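Local coordinates for protein glyceraldehyde-3-phosphate dehydrogenase (PDB 1B7G) that oxidises and phosphorylates D-glyceraldehyde 3-phosphate to 1,3-bisphosphoglycerate in glycolysis, with NADP preferred over NAD as cofactor, at residues N103-G108 with P306-A311; I117-L122 with N126-K131. The protein carries 1 engineered substitution. One frame throughout, in Å; residues are numbered along the deposited sequence.

Contact 1: N103-G108 with P306-A311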
loop_
_atom_site.group_PDB
_atom_site.type_symbol
_atom_site.label_atom_id
_atom_site.label_comp_id
_atom_site.label_asym_id
_atom_site.label_seq_id
_atom_site.Cartn_x
_atom_site.Cartn_y
_atom_site.Cartn_z
ATOM N N ASN A 103 -22.215 -16.328 20.653
ATOM C CA ASN A 103 -21.554 -15.133 21.149
ATOM C C ASN A 103 -21.136 -14.277 19.934
ATOM O O ASN A 103 -20.971 -14.838 18.848
ATOM C CB ASN A 103 -20.312 -15.477 21.959
ATOM C CG ASN A 103 -20.568 -16.000 23.355
ATOM O OD1 ASN A 103 -21.701 -16.281 23.732
ATOM N ND2 ASN A 103 -19.527 -16.118 24.173
ATOM N N ALA A 104 -21.046 -12.949 20.134
ATOM C CA ALA A 104 -20.663 -12.086 19.016
ATOM C C ALA A 104 -19.881 -10.825 19.423
ATOM O O ALA A 104 -20.114 -10.253 20.477
ATOM C CB ALA A 104 -21.851 -11.697 18.198
ATOM N N ILE A 105 -18.968 -10.432 18.537
ATOM C CA ILE A 105 -18.143 -9.234 18.730
ATOM C C ILE A 105 -18.613 -8.169 17.725
ATOM O O ILE A 105 -18.646 -8.492 16.514
ATOM C CB ILE A 105 -16.662 -9.493 18.435
ATOM C CG1 ILE A 105 -16.095 -10.768 19.094
ATOM C CG2 ILE A 105 -15.822 -8.290 18.859
ATOM C CD1 ILE A 105 -16.209 -10.787 20.596
ATOM N N PHE A 106 -18.966 -6.966 18.193
ATOM C CA PHE A 106 -19.434 -5.969 17.199
ATOM C C PHE A 106 -18.452 -4.816 17.052
ATOM O O PHE A 106 -17.550 -4.654 17.873
ATOM C CB PHE A 106 -20.817 -5.452 17.491
ATOM C CG PHE A 106 -21.973 -6.387 17.582
ATOM C CD1 PHE A 106 -22.256 -7.033 18.787
ATOM C CD2 PHE A 106 -22.814 -6.617 16.522
ATOM C CE1 PHE A 106 -23.343 -7.862 18.895
ATOM C CE2 PHE A 106 -23.880 -7.478 16.604
ATOM C CZ PHE A 106 -24.156 -8.083 17.819
ATOM N N GLN A 107 -18.591 -4.029 15.979
ATOM C CA GLN A 107 -17.661 -2.925 15.729
ATOM C C GLN A 107 -18.182 -1.621 16.300
ATOM O O GLN A 107 -19.375 -1.511 16.589
ATOM C CB GLN A 107 -17.290 -2.826 14.249
ATOM C CG GLN A 107 -16.713 -4.178 13.737
ATOM C CD GLN A 107 -15.718 -4.788 14.679
ATOM O OE1 GLN A 107 -14.735 -4.152 15.062
ATOM N NE2 GLN A 107 -15.941 -6.054 15.101
ATOM N N GLY A 108 -17.316 -0.635 16.477
ATOM C CA GLY A 108 -17.640 0.619 17.098
ATOM C C GLY A 108 -18.719 1.513 16.568
ATOM O O GLY A 108 -19.163 2.460 17.238
ATOM N N PRO A 306 -6.287 -6.305 16.140
ATOM C CA PRO A 306 -5.841 -6.982 17.331
ATOM C C PRO A 306 -6.863 -6.923 18.449
ATOM O O PRO A 306 -7.076 -7.942 19.156
ATOM C CB PRO A 306 -4.495 -6.389 17.681
ATOM C CG PRO A 306 -4.524 -5.033 17.027
ATOM C CD PRO A 306 -5.399 -5.154 15.807
ATOM N N GLU A 307 -7.629 -5.840 18.590
ATOM C CA GLU A 307 -8.678 -5.700 19.559
ATOM C C GLU A 307 -9.779 -6.742 19.373
ATOM O O GLU A 307 -10.269 -7.323 20.343
ATOM C CB GLU A 307 -9.336 -4.279 19.508
ATOM C CG GLU A 307 -8.317 -3.155 19.665
ATOM C CD GLU A 307 -7.521 -3.213 20.948
ATOM O OE1 GLU A 307 -8.087 -3.730 21.933
ATOM O OE2 GLU A 307 -6.319 -2.843 20.995
ATOM N N ASN A 308 -10.138 -7.039 18.125
ATOM C CA ASN A 308 -11.172 -8.040 17.870
ATOM C C ASN A 308 -10.661 -9.444 18.261
ATOM O O ASN A 308 -11.447 -10.261 18.778
ATOM C CB ASN A 308 -11.621 -8.011 16.413
ATOM C CG ASN A 308 -12.733 -7.041 16.103
ATOM O OD1 ASN A 308 -13.914 -7.368 16.231
ATOM N ND2 ASN A 308 -12.375 -5.830 15.697
ATOM N N ILE A 309 -9.365 -9.692 18.054
ATOM C CA ILE A 309 -8.810 -10.990 18.464
ATOM C C ILE A 309 -8.868 -11.161 19.975
ATOM O O ILE A 309 -9.370 -12.181 20.511
ATOM C CB ILE A 309 -7.394 -11.195 17.924
ATOM C CG1 ILE A 309 -7.339 -11.151 16.403
ATOM C CG2 ILE A 309 -6.860 -12.565 18.428
ATOM C CD1 ILE A 309 -8.350 -12.036 15.687
ATOM N N ASP A 310 -8.478 -10.144 20.748
ATOM C CA ASP A 310 -8.579 -10.236 22.211
ATOM C C ASP A 310 -9.996 -10.350 22.695
ATOM O O ASP A 310 -10.284 -11.060 23.692
ATOM C CB ASP A 310 -7.868 -9.046 22.857
ATOM C CG ASP A 310 -6.385 -9.055 22.600
ATOM O OD1 ASP A 310 -5.808 -10.175 22.603
ATOM O OD2 ASP A 310 -5.775 -7.979 22.405
ATOM N N ALA A 311 -10.931 -9.650 22.036
ATOM C CA ALA A 311 -12.314 -9.671 22.404
ATOM C C ALA A 311 -12.841 -11.122 22.305
ATOM O O ALA A 311 -13.685 -11.504 23.120
ATOM C CB ALA A 311 -13.199 -8.732 21.602
#
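The two flat groups here, the carboxamides of Gln107 and Asn308, approach each other from opposite directions, their planes 33° apart, and Ile105 CG2 reaches Asn308 OD1 obliquely, well out of the amide plane, at 3.4 Å. The setting is the nucleotide-binding Rossmann fold, where strand 103-106 of the parallel sheet is packed by helix 304-315, brought back from near the end of the chain. The paired amides illustrate how two such groups answer each other's donor and acceptor, with Asn308 buried. Asn308 ND2 gives a nearly straight bond, 167° at the hydrogen, to Gln107 OE1 at 3.0 Å, arriving tilted from that carbonyl's plane. In return Gln107 NE2 lies on a lone pair of Asn308 OD1, 2.7 Å away and in the carbonyl plane. Each nitrogen also has a second acceptor, Asp83 O for Gln107 and Val304 O for Asn308, so the flip state of both amides is defined. A bend at chi2 (-45°) lets Gln107 reach the helix although its CB does not aim there. The Gln107 side chain also lies about 4 Å from that of Ile12, a probable NAD-binding residue, which places the amide pair beside the likely cofactor site. Back on the strand, at Ile105, the contact turns apolar: CG2 and CD1 rest on one side of the Ala311 methyl, each 3.8 Å from CB, and CD1 also touches Ala311 O.

Contact 2: I117-L122 with N126-K131; sequences ISFSAL and NEALGK
With chi1 at -163° and chi2 at 177°, Ile117 extends its CG1 branch away from the backbone N, carrying CD1 out to the main chain of Glu127, while CG2 is left between the backbone N and carbonyl carbon, where it meets Ala128 and Lys131. CD1 lies 3.6 Å from Glu127 O and also brushes Glu127 CB. CG2 sits 3.9 Å from Ala128 CB and 3.8 Å from Lys131 CG, with the lysine crossing the isoleucine at about a right angle. No hydrogen bond joins the two segments; the contact is made by van der Waals packing, mostly of methyl and methylene groups. This is a compact example of the beta-alpha-beta unit, in which strand 118-119, at the end of the parallel sheet within this chain, leads through helix 121-128 back to strand 133-136. Ala128 of that helix points its methyl inward between Ile117 and Phe119, and Ile134 of the returning strand touches all three. The methyl reaches the Phe119 ring at the edge, near the ring plane, with CD2 3.7 Å from Ala128 CB. A type II turn from Ala128 to Lys131 then reverses the chain, closed by the bond from Lys131 N to Ala128 O at 3.0 Å. Gly130 takes its third position with a positive phi, 85°, and beyond it Lys131 turns its CB back toward Ile117.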
loop_
_atom_site.group_PDB
_atom_site.type_symbol
_atom_site.label_atom_id
_atom_site.label_comp_id
_atom_site.label_asym_id
_atom_site.label_seq_id
_atom_site.Cartn_x
_atom_site.Cartn_y
_atom_site.Cartn_z
ATOM N N ILE A 117 -21.179 -5.110 26.650
ATOM C CA ILE A 117 -20.115 -4.239 27.139
ATOM C C ILE A 117 -19.332 -3.685 25.940
ATOM O O ILE A 117 -19.395 -4.297 24.878
ATOM C CB ILE A 117 -19.200 -5.021 28.078
ATOM C CG1 ILE A 117 -18.343 -4.094 28.930
ATOM C CG2 ILE A 117 -18.346 -6.018 27.268
ATOM C CD1 ILE A 117 -17.444 -4.767 29.947
ATOM N N SER A 118 -18.670 -2.555 26.115
ATOM C CA SER A 118 -17.769 -2.078 25.028
ATOM C C SER A 118 -16.374 -2.430 25.518
ATOM O O SER A 118 -16.183 -2.583 26.732
ATOM C CB SER A 118 -17.903 -0.562 24.772
ATOM O OG SER A 118 -19.177 -0.341 24.218
ATOM N N PHE A 119 -15.405 -2.492 24.613
ATOM C CA PHE A 119 -14.100 -3.038 24.929
ATOM C C PHE A 119 -12.934 -2.359 24.254
ATOM O O PHE A 119 -12.963 -1.994 23.091
ATOM C CB PHE A 119 -14.150 -4.505 24.337
ATOM C CG PHE A 119 -12.901 -5.322 24.362
ATOM C CD1 PHE A 119 -11.932 -5.254 23.395
ATOM C CD2 PHE A 119 -12.743 -6.299 25.352
ATOM C CE1 PHE A 119 -10.809 -6.045 23.407
ATOM C CE2 PHE A 119 -11.600 -7.095 25.405
ATOM C CZ PHE A 119 -10.629 -6.992 24.421
ATOM N N SER A 120 -11.803 -2.378 24.900
ATOM C CA SER A 120 -10.501 -2.083 24.400
ATOM C C SER A 120 -9.523 -2.893 25.252
ATOM O O SER A 120 -9.545 -2.632 26.453
ATOM C CB SER A 120 -10.151 -0.586 24.428
ATOM O OG SER A 120 -9.098 -0.341 23.475
ATOM N N ALA A 121 -8.698 -3.751 24.684
ATOM C CA ALA A 121 -7.877 -4.685 25.432
ATOM C C ALA A 121 -6.918 -4.081 26.420
ATOM O O ALA A 121 -6.702 -4.641 27.493
ATOM C CB ALA A 121 -7.102 -5.664 24.527
ATOM N N LEU A 122 -6.311 -2.940 26.158
ATOM C CA LEU A 122 -5.438 -2.280 27.097
ATOM C C LEU A 122 -6.227 -1.688 28.268
ATOM O O LEU A 122 -5.554 -1.144 29.150
ATOM C CB LEU A 122 -4.610 -1.185 26.426
ATOM C CG LEU A 122 -3.273 -1.602 25.819
ATOM C CD1 LEU A 122 -3.482 -2.602 24.691
ATOM C CD2 LEU A 122 -2.483 -0.405 25.308
ATOM N N ASN A 126 -10.522 -7.647 31.499
ATOM C CA ASN A 126 -11.045 -8.348 32.679
ATOM C C ASN A 126 -12.518 -8.100 32.870
ATOM O O ASN A 126 -13.259 -9.038 33.202
ATOM C CB ASN A 126 -10.259 -8.048 33.945
ATOM C CG ASN A 126 -8.853 -8.546 33.927
ATOM O OD1 ASN A 126 -8.547 -9.485 33.184
ATOM N ND2 ASN A 126 -7.919 -7.908 34.648
ATOM N N GLU A 127 -13.011 -6.857 32.628
ATOM C CA GLU A 127 -14.427 -6.608 32.766
ATOM C C GLU A 127 -15.249 -7.275 31.697
ATOM O O GLU A 127 -16.441 -7.562 31.913
ATOM C CB GLU A 127 -14.740 -5.087 32.766
ATOM C CG GLU A 127 -14.354 -4.396 34.044
ATOM C CD GLU A 127 -12.880 -4.121 34.217
ATOM O OE1 GLU A 127 -12.002 -4.435 33.377
ATOM O OE2 GLU A 127 -12.545 -3.549 35.284
ATOM N N ALA A 128 -14.702 -7.553 30.526
ATOM C CA ALA A 128 -15.432 -8.144 29.428
ATOM C C ALA A 128 -15.362 -9.689 29.423
ATOM O O ALA A 128 -16.014 -10.282 28.553
ATOM C CB ALA A 128 -14.900 -7.649 28.071
ATOM N N LEU A 129 -14.609 -10.273 30.310
ATOM C CA LEU A 129 -14.470 -11.751 30.356
ATOM C C LEU A 129 -15.826 -12.406 30.469
ATOM O O LEU A 129 -16.656 -11.989 31.289
ATOM C CB LEU A 129 -13.585 -12.151 31.536
ATOM C CG LEU A 129 -12.082 -12.213 31.279
ATOM C CD1 LEU A 129 -11.306 -12.390 32.574
ATOM C CD2 LEU A 129 -11.745 -13.376 30.334
ATOM N N GLY A 130 -16.166 -13.315 29.567
ATOM C CA GLY A 130 -17.471 -14.000 29.669
ATOM C C GLY A 130 -18.622 -13.279 29.063
ATOM O O GLY A 130 -19.737 -13.826 28.961
ATOM N N LYS A 131 -18.457 -12.014 28.624
ATOM C CA LYS A 131 -19.601 -11.340 27.998
ATOM C C LYS A 131 -19.880 -11.997 26.671
ATOM O O LYS A 131 -18.953 -12.171 25.885
ATOM C CB LYS A 131 -19.406 -9.827 27.860
ATOM C CG LYS A 131 -19.069 -9.178 29.221
ATOM C CD LYS A 131 -20.345 -9.185 30.083
ATOM C CE LYS A 131 -20.067 -8.493 31.420
ATOM N NZ LYS A 131 -21.253 -8.591 32.312
#

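In the fold
Contacts 1 and 2 lie on the same parallel sheet, their centres about 9 Å apart, and helix 304-315 connects them. Contact 1 is a buried, long-range join, closed over nearly 200 residues, and it pairs amide hydrogen bonds with a small apolar patch. Contact 2 is local, lies farther from the centre of the chain and is partly exposed, and relies on apolar contact within one crossover unit. Glu307 ties the two together: its OE1 probably accepts a hydrogen bond from Ala121 N, 2.8 Å away, while its backbone O and the N of Ala311 pack against the Phe119 ring. Contact 1 thus combines paired amide bonds with Ile105-Ala311 packing, whereas contact 2 has no hydrogen bond between its segments.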